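Local coordinates for exopolysaccharide biosynthesis protein (Pantoea stewartii subsp. stewartii DC283, PDB 6TGF) that modifies glycan biofilm, probably by hydrolysing exopolysaccharide, and has a bacteriophage tailspike-like parallel beta-helix fold, at residues F90-N95 with A121-P126. Sequence-based numbering, arbitrary orientation.
Sequences FLRDAN and ALIANP
Ala121 pairs with Arg92 by two backbone hydrogen bonds that differ in direction. Arg92 N gives a nearly straight bond to Ala121 O at 2.8 Å, with the donor nearly in line with the carbonyl. The return bond runs from Ala121 N to Arg92 O at 3.1 Å. Here the donor is tilted 22° from the carbonyl plane. The methyl of Ala121 lies under one face of the Arg92 guanidinium, displaced toward its rim, and CB comes within 3.6 Å of NH2. Arg92 runs extended through its first two torsions and then bends at chi3 (82°), which swings the guanidinium across to the partner strand, so that one of its faces lies over this methyl. The carbonyl oxygen of Ala121 also receives a CA-H...O contact from Leu91. Leu122 sits across from Leu91 in a non-hydrogen-bonded pair, and the two side chains cross at a slant on the face that helix 109-117 packs against through Phe115; Leu91 CD1 and Leu122 CD2 meet at 4.0 Å. Strands 89-92 and 121-124 are antiparallel neighbours inside a five-stranded antiparallel sheet of the region assigned to the head-binding family, at the N-terminal end of the elongated chain and far from its centre. Strand 98-101 flanks this pair beyond Leu91, and strand 48-51 beyond Leu122. Ile123 closes a second hydrogen-bonded pair, with Phe90: Ile123 N reaches Phe90 O at 2.8 Å, and Phe90 N returns an almost linear bond to Ile123 O (174°), both donors lying in the plane of the carbonyl they meet. On the face shared with Arg92 and Ala121, Ile123 CD1 rests against Arg92 CB at 3.6 Å, while its CG2 branch, anti to the backbone N, approaches Phe90 CD2 more loosely at 4.4 Å. Leu98 of the adjoining strand touches both Arg92 and Ile123 on this side.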
ATOM      1  N   PHE B  90     -25.992  46.079 -47.723  1.00 41.18           N
ATOM      2  CA  PHE B  90     -26.959  45.449 -48.660  1.00 41.06           C
ATOM      3  C   PHE B  90     -27.831  44.449 -47.893  1.00 40.93           C
ATOM      4  O   PHE B  90     -27.277  43.562 -47.215  1.00 40.64           O
ATOM      5  CB  PHE B  90     -26.213  44.791 -49.822  1.00 41.00           C
ATOM      6  CG  PHE B  90     -25.155  45.668 -50.441  1.00 40.99           C
ATOM      7  CD1 PHE B  90     -25.494  46.665 -51.341  1.00 41.06           C
ATOM      8  CD2 PHE B  90     -23.821  45.512 -50.106  1.00 41.04           C
ATOM      9  CE1 PHE B  90     -24.520  47.478 -51.900  1.00 41.24           C
ATOM     10  CE2 PHE B  90     -22.849  46.325 -50.667  1.00 41.18           C
ATOM     11  CZ  PHE B  90     -23.199  47.306 -51.563  1.00 41.30           C
ATOM     12  N   LEU B  91     -29.154  44.610 -47.989  1.00 41.23           N
ATOM     13  CA  LEU B  91     -30.157  43.662 -47.437  1.00 41.46           C
ATOM     14  C   LEU B  91     -30.419  42.571 -48.478  1.00 42.06           C
ATOM     15  O   LEU B  91     -30.899  42.910 -49.576  1.00 41.88           O
ATOM     16  CB  LEU B  91     -31.448  44.411 -47.088  1.00 41.20           C
ATOM     17  CG  LEU B  91     -32.613  43.536 -46.623  1.00 41.07           C
ATOM     18  CD1 LEU B  91     -32.293  42.839 -45.311  1.00 40.91           C
ATOM     19  CD2 LEU B  91     -33.888  44.351 -46.489  1.00 41.00           C
ATOM     20  N   ARG B  92     -30.097  41.319 -48.140  1.00 43.13           N
ATOM     21  CA  ARG B  92     -30.438  40.113 -48.942  1.00 44.34           C
ATOM     22  C   ARG B  92     -31.806  39.595 -48.486  1.00 45.00           C
ATOM     23  O   ARG B  92     -32.002  39.470 -47.263  1.00 44.71           O
ATOM     24  CB  ARG B  92     -29.357  39.041 -48.776  1.00 44.63           C
ATOM     25  CG  ARG B  92     -29.658  37.735 -49.495  1.00 45.15           C
ATOM     26  CD  ARG B  92     -28.573  36.708 -49.242  1.00 45.48           C
ATOM     27  NE  ARG B  92     -28.745  36.029 -47.964  1.00 45.54           N
ATOM     28  CZ  ARG B  92     -27.809  35.306 -47.356  1.00 45.75           C
ATOM     29  NH1 ARG B  92     -26.611  35.170 -47.900  1.00 45.95           N
ATOM     30  NH2 ARG B  92     -28.072  34.725 -46.198  1.00 45.69           N
ATOM     31  N   ASP B  93     -32.708  39.305 -49.430  1.00 46.08           N
ATOM     32  CA  ASP B  93     -34.096  38.844 -49.145  1.00 46.95           C
ATOM     33  C   ASP B  93     -34.168  37.318 -49.297  1.00 47.83           C
ATOM     34  O   ASP B  93     -33.131  36.700 -49.620  1.00 47.76           O
ATOM     35  CB  ASP B  93     -35.121  39.580 -50.016  1.00 47.04           C
ATOM     36  CG  ASP B  93     -35.075  39.263 -51.504  1.00 47.19           C
ATOM     37  OD1 ASP B  93     -34.396  38.288 -51.888  1.00 47.02           O
ATOM     38  OD2 ASP B  93     -35.732  39.998 -52.268  1.00 47.21           O
ATOM     39  N   ALA B  94     -35.354  36.745 -49.062  1.00 48.99           N
ATOM     40  CA  ALA B  94     -35.645  35.290 -49.093  1.00 49.89           C
ATOM     41  C   ALA B  94     -35.209  34.681 -50.430  1.00 50.74           C
ATOM     42  O   ALA B  94     -34.532  33.632 -50.409  1.00 50.74           O
ATOM     43  CB  ALA B  94     -37.116  35.056 -48.850  1.00 50.08           C
ATOM     44  N   ASN B  95     -35.574  35.322 -51.543  1.00 51.54           N
ATOM     45  CA  ASN B  95     -35.366  34.799 -52.920  1.00 52.08           C
ATOM     46  C   ASN B  95     -33.912  35.032 -53.353  1.00 51.63           C
ATOM     47  O   ASN B  95     -33.553  34.573 -54.453  1.00 52.39           O
ATOM     48  CB  ASN B  95     -36.367  35.410 -53.904  1.00 52.77           C
ATOM     49  CG  ASN B  95     -37.802  35.259 -53.445  1.00 53.24           C
ATOM     50  OD1 ASN B  95     -38.457  36.241 -53.100  1.00 53.04           O
ATOM     51  ND2 ASN B  95     -38.294  34.030 -53.413  1.00 53.52           N
ATOM     52  N   ALA B 121     -30.342  38.732 -44.695  1.00 36.66           N
ATOM     53  CA  ALA B 121     -28.971  39.009 -44.205  1.00 36.43           C
ATOM     54  C   ALA B 121     -28.573  40.442 -44.570  1.00 36.30           C
ATOM     55  O   ALA B 121     -29.024  40.936 -45.623  1.00 36.25           O
ATOM     56  CB  ALA B 121     -28.000  38.009 -44.784  1.00 36.49           C
ATOM     57  N   LEU B 122     -27.766  41.077 -43.716  1.00 36.15           N
ATOM     58  CA  LEU B 122     -27.096  42.373 -43.996  1.00 36.25           C
ATOM     59  C   LEU B 122     -25.654  42.083 -44.424  1.00 36.39           C
ATOM     60  O   LEU B 122     -24.868  41.640 -43.564  1.00 36.38           O
ATOM     61  CB  LEU B 122     -27.140  43.257 -42.744  1.00 36.16           C
ATOM     62  CG  LEU B 122     -28.530  43.709 -42.296  1.00 36.15           C
ATOM     63  CD1 LEU B 122     -28.443  44.538 -41.023  1.00 36.15           C
ATOM     64  CD2 LEU B 122     -29.235  44.498 -43.389  1.00 36.22           C
ATOM     65  N   ILE B 123     -25.340  42.289 -45.708  1.00 36.57           N
ATOM     66  CA  ILE B 123     -23.967  42.129 -46.275  1.00 36.78           C
ATOM     67  C   ILE B 123     -23.258  43.487 -46.229  1.00 36.89           C
ATOM     68  O   ILE B 123     -23.880  44.499 -46.615  1.00 36.78           O
ATOM     69  CB  ILE B 123     -24.006  41.539 -47.702  1.00 36.91           C
ATOM     70  CG1 ILE B 123     -24.500  40.089 -47.704  1.00 36.92           C
ATOM     71  CG2 ILE B 123     -22.651  41.658 -48.385  1.00 37.14           C
ATOM     72  CD1 ILE B 123     -25.950  39.933 -48.077  1.00 36.97           C
ATOM     73  N   ALA B 124     -22.002  43.494 -45.770  1.00 37.04           N
ATOM     74  CA  ALA B 124     -21.104  44.672 -45.723  1.00 37.30           C
ATOM     75  C   ALA B 124     -19.660  44.199 -45.518  1.00 37.62           C
ATOM     76  O   ALA B 124     -19.442  42.973 -45.440  1.00 37.40           O
ATOM     77  CB  ALA B 124     -21.541  45.611 -44.625  1.00 37.19           C
ATOM     78  N   ASN B 125     -18.716  45.141 -45.447  1.00 38.16           N
ATOM     79  CA  ASN B 125     -17.278  44.872 -45.175  1.00 38.53           C
ATOM     80  C   ASN B 125     -17.163  44.217 -43.801  1.00 38.46           C
ATOM     81  O   ASN B 125     -17.665  44.768 -42.824  1.00 38.35           O
ATOM     82  CB  ASN B 125     -16.448  46.157 -45.257  1.00 38.86           C
ATOM     83  CG  ASN B 125     -14.955  45.912 -45.326  1.00 39.16           C
ATOM     84  OD1 ASN B 125     -14.445  44.950 -44.756  1.00 39.07           O
ATOM     85  ND2 ASN B 125     -14.243  46.792 -46.011  1.00 39.54           N
ATOM     86  N   PRO B 126     -16.527  43.027 -43.672  1.00 38.62           N
ATOM     87  CA  PRO B 126     -16.306  42.415 -42.360  1.00 38.73           C
ATOM     88  C   PRO B 126     -15.543  43.361 -41.420  1.00 39.20           C
ATOM     89  O   PRO B 126     -15.797  43.331 -40.229  1.00 39.26           O
ATOM     90  CB  PRO B 126     -15.497  41.140 -42.658  1.00 38.72           C
ATOM     91  CG  PRO B 126     -14.966  41.336 -44.064  1.00 38.86           C
ATOM     92  CD  PRO B 126     -15.996  42.196 -44.763  1.00 38.79           C
TER